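Local coordinates for malonyl CoA-acyl carrier protein transacylase (Mycobacterium tuberculosis, PDB 2QC3) that transfers the malonyl group from malonyl-CoA to holo-acyl carrier protein, the step that supplies malonyl-ACP to fatty acid biosynthesis, at residues 57-60 / 61-65; 47-51 / 52-56. All blocks are in the same frame, centred on the assembly; numbering follows the deposited sequence.

Contact 1 (57-60 / 61-65); sequences TAVA and QPLIV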
# COMPACT_ATOMS: atom_id res chain seq x y z
N THR A 57 10.56 -1.20 8.06
CA THR A 57 10.08 -1.08 6.69
C THR A 57 10.66 -2.11 5.73
O THR A 57 9.99 -2.55 4.80
CB THR A 57 10.32 0.35 6.13
OG1 THR A 57 9.45 0.57 5.01
CG2 THR A 57 11.78 0.53 5.69
N ALA A 58 11.90 -2.52 5.97
CA ALA A 58 12.54 -3.50 5.11
C ALA A 58 11.81 -4.85 5.21
O ALA A 58 11.91 -5.69 4.32
CB ALA A 58 14.00 -3.66 5.49
N VAL A 59 11.08 -5.04 6.31
CA VAL A 59 10.34 -6.28 6.55
C VAL A 59 8.83 -6.17 6.31
O VAL A 59 8.23 -7.02 5.66
CB VAL A 59 10.57 -6.78 8.00
CG1 VAL A 59 9.47 -7.75 8.42
CG2 VAL A 59 11.93 -7.47 8.10
N ALA A 60 8.21 -5.12 6.84
CA ALA A 60 6.77 -4.95 6.69
C ALA A 60 6.30 -4.84 5.25
O ALA A 60 5.20 -5.28 4.92
CB ALA A 60 6.30 -3.75 7.48
N GLN A 61 7.12 -4.25 4.39
CA GLN A 61 6.70 -4.11 3.01
C GLN A 61 6.50 -5.46 2.30
O GLN A 61 5.43 -5.73 1.75
CB GLN A 61 7.68 -3.19 2.27
CG GLN A 61 7.53 -1.72 2.60
CD GLN A 61 8.26 -0.82 1.63
OE1 GLN A 61 8.08 -0.92 0.42
NE2 GLN A 61 9.09 0.08 2.16
N PRO A 62 7.52 -6.35 2.31
CA PRO A 62 7.31 -7.63 1.63
C PRO A 62 6.32 -8.52 2.39
O PRO A 62 5.63 -9.34 1.79
CB PRO A 62 8.72 -8.23 1.59
CG PRO A 62 9.32 -7.72 2.86
CD PRO A 62 8.88 -6.27 2.88
N LEU A 63 6.27 -8.34 3.70
CA LEU A 63 5.37 -9.11 4.55
C LEU A 63 3.93 -8.74 4.22
O LEU A 63 3.07 -9.62 4.07
CB LEU A 63 5.69 -8.83 6.02
CG LEU A 63 5.09 -9.74 7.09
CD1 LEU A 63 5.50 -11.19 6.85
CD2 LEU A 63 5.57 -9.27 8.46
N ILE A 64 3.66 -7.45 4.11
CA ILE A 64 2.32 -6.97 3.78
C ILE A 64 1.90 -7.45 2.40
O ILE A 64 0.77 -7.91 2.21
CB ILE A 64 2.23 -5.44 3.84
CG1 ILE A 64 2.37 -4.97 5.29
CG2 ILE A 64 0.90 -4.95 3.25
CD1 ILE A 64 2.55 -3.48 5.44
N VAL A 65 2.80 -7.35 1.42
CA VAL A 65 2.50 -7.79 0.07
C VAL A 65 2.28 -9.31 0.08
O VAL A 65 1.39 -9.81 -0.61
CB VAL A 65 3.66 -7.44 -0.92
CG1 VAL A 65 3.44 -8.15 -2.26
CG2 VAL A 65 3.71 -5.93 -1.14
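Thr57 and Gln61 sit one turn apart at the start of helix 57-77, where the backbone bond from Gln61 N to Thr57 O is long and weak at 3.4 Å, while Leu63 N reaches Val59 O at 3.1 Å. Pro62 has no N-H to give to Ala58 O, so one backbone bond early in the helix is left unmade and the helix kinks there. The ring carbon CD of Pro62, where an N-H would otherwise be, lies 3.4 Å from Ala58 O. The two polar side chains of this turn run side by side. Gln61 NE2 donates to Thr57 OG1 at 2.9 Å, nearly straight at 169°, and the hydroxyl oxygen lies in the amide plane. Thr57 turns OG1 away from its own N (chi1 -160°), which brings the hydroxyl alongside the glutamine chain. The Val59 and Leu63 side chains also lie side by side, with CG1 4.2 Å from CD2, and both touch Leu45 of helix 42-47. A second apolar pair is Ala60 CB and Ile64 CD1, 4.3 Å apart. Gln61 extends on the side of the probable active site and touches Val93. Gln10 OE1 also bonds Thr57 OG1, and Arg117 NH1 bonds Gln61 OE1. Both ends of the buried Gln61 amide are therefore held, which fixes its flip and limits its rotation. The charge of Arg117 would probably polarise the amide and strengthen the N-H offered to Thr57.

Contact 2 (47-51 / 52-56); sequences TTAST and EEITD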
# COMPACT_ATOMS: atom_id res chain seq x y z
N THR A 47 4.51 -14.82 11.46
CA THR A 47 3.87 -15.64 12.48
C THR A 47 4.39 -15.38 13.89
O THR A 47 3.64 -14.94 14.76
CB THR A 47 4.01 -17.16 12.17
OG1 THR A 47 5.39 -17.50 12.04
CG2 THR A 47 3.28 -17.51 10.89
N THR A 48 5.68 -15.64 14.11
CA THR A 48 6.28 -15.45 15.43
C THR A 48 6.89 -14.08 15.72
O THR A 48 6.79 -13.58 16.84
CB THR A 48 7.35 -16.53 15.69
OG1 THR A 48 8.36 -16.46 14.68
CG2 THR A 48 6.72 -17.91 15.68
N ALA A 49 7.52 -13.47 14.72
CA ALA A 49 8.16 -12.16 14.90
C ALA A 49 7.28 -11.18 15.67
O ALA A 49 6.05 -11.24 15.60
CB ALA A 49 8.55 -11.58 13.55
N SER A 50 7.92 -10.27 16.39
CA SER A 50 7.21 -9.26 17.18
C SER A 50 6.78 -8.08 16.31
O SER A 50 7.45 -7.72 15.35
CB SER A 50 8.11 -8.75 18.31
OG SER A 50 9.24 -8.09 17.78
N THR A 51 5.65 -7.48 16.67
CA THR A 51 5.13 -6.34 15.94
C THR A 51 6.22 -5.29 15.75
O THR A 51 6.24 -4.57 14.75
CB THR A 51 3.94 -5.69 16.68
OG1 THR A 51 2.84 -6.61 16.72
CG2 THR A 51 3.50 -4.41 15.98
N GLU A 52 7.14 -5.22 16.71
CA GLU A 52 8.23 -4.25 16.65
C GLU A 52 9.25 -4.60 15.58
O GLU A 52 9.69 -3.73 14.83
CB GLU A 52 8.92 -4.18 18.02
CG GLU A 52 7.98 -3.83 19.16
CD GLU A 52 8.70 -3.69 20.48
OE1 GLU A 52 9.35 -4.68 20.91
OE2 GLU A 52 8.62 -2.61 21.09
N GLU A 53 9.62 -5.88 15.50
CA GLU A 53 10.58 -6.32 14.50
C GLU A 53 10.02 -6.20 13.09
O GLU A 53 10.75 -5.89 12.15
CB GLU A 53 11.01 -7.77 14.76
CG GLU A 53 11.71 -8.41 13.57
CD GLU A 53 12.23 -9.80 13.85
OE1 GLU A 53 11.55 -10.57 14.56
OE2 GLU A 53 13.32 -10.15 13.34
N ILE A 54 8.72 -6.43 12.96
CA ILE A 54 8.06 -6.37 11.66
C ILE A 54 7.70 -4.95 11.23
O ILE A 54 7.31 -4.72 10.08
CB ILE A 54 6.78 -7.22 11.65
CG1 ILE A 54 5.77 -6.67 12.66
CG2 ILE A 54 7.13 -8.67 11.95
CD1 ILE A 54 4.40 -7.32 12.58
N THR A 55 7.82 -3.99 12.14
CA THR A 55 7.52 -2.61 11.81
C THR A 55 8.69 -2.01 11.02
O THR A 55 8.61 -0.90 10.50
CB THR A 55 7.24 -1.78 13.07
OG1 THR A 55 6.09 -2.33 13.74
CG2 THR A 55 6.96 -0.33 12.72
N ASP A 56 9.78 -2.77 10.93
CA ASP A 56 10.96 -2.36 10.17
C ASP A 56 10.49 -2.35 8.71
O ASP A 56 10.06 -3.38 8.19
CB ASP A 56 12.07 -3.40 10.36
CG ASP A 56 13.29 -3.12 9.51
OD1 ASP A 56 14.25 -3.92 9.59
OD2 ASP A 56 13.29 -2.11 8.77
O HOH W 1 10.48 -11.22 16.91
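Ser50 OG accepts from Glu53 N at 3.2 Å and so caps the short helix 51-54. It can do so because OG lies between the backbone N and the carbonyl carbon (chi1 64°). Ser50 O takes a second bond, from Ile54 N at 3.0 Å. The Glu53 side chain extends alongside the residues before the cap. Its CG stands opposite its own N across the CA-CB bond (chi1 165°), and the extended chain carries OE1 to 3.3 Å from Ala49 CB. A water joins the two sides: it accepts from Ser50 N and donates to Glu53 OE1 at 2.7 Å. The same carboxylate oxygen forms a salt bridge with Arg44 of helix 42-47. Ser50 is thus the N-cap of a single weakly bonded turn between helix 42-47 and helix 57-77. The return link from Glu53 to Ser50 N runs through the water, so this is not a full capping box. Ile54, in this turn, is buried. Its CG2 packs on Ala49 CB at 3.6 Å, while CD1 comes over Thr51 CA. Thr51 and Thr55 cross at an angle. The Thr55 hydroxyl OG1 donates to Thr51 O at 2.5 Å, so short that the exact length is doubtful. Thr51 OG1 has a different partner, Glu15 OE1. Asp56 is the next N-cap, and its OD2 accepts from Ala58 N at the start of helix 57-77.

How the contacts relate
Contact 2 closes at Asp56 and contact 1 opens at Thr57, so the two follow directly along the chain. Their centres are 10 Å apart. Ile54 is the main link between them: its CG2 lies 3.9 Å from Leu63 CD2, and its CA lies 3.8 Å from Val59 CG1. The short helix 51-54 thus packs against the first turns of helix 57-77. Contact 1 is the one near the active site. The Gln61 side chain is about 7 Å from that of Ser92 and about 8 Å from that of His195, both assigned as catalytic by similarity. A bound acetic acid, probably from the crystallisation liquor, lies about 5 Å from the Gln61 side chain. Contact 2 lies away from these sites.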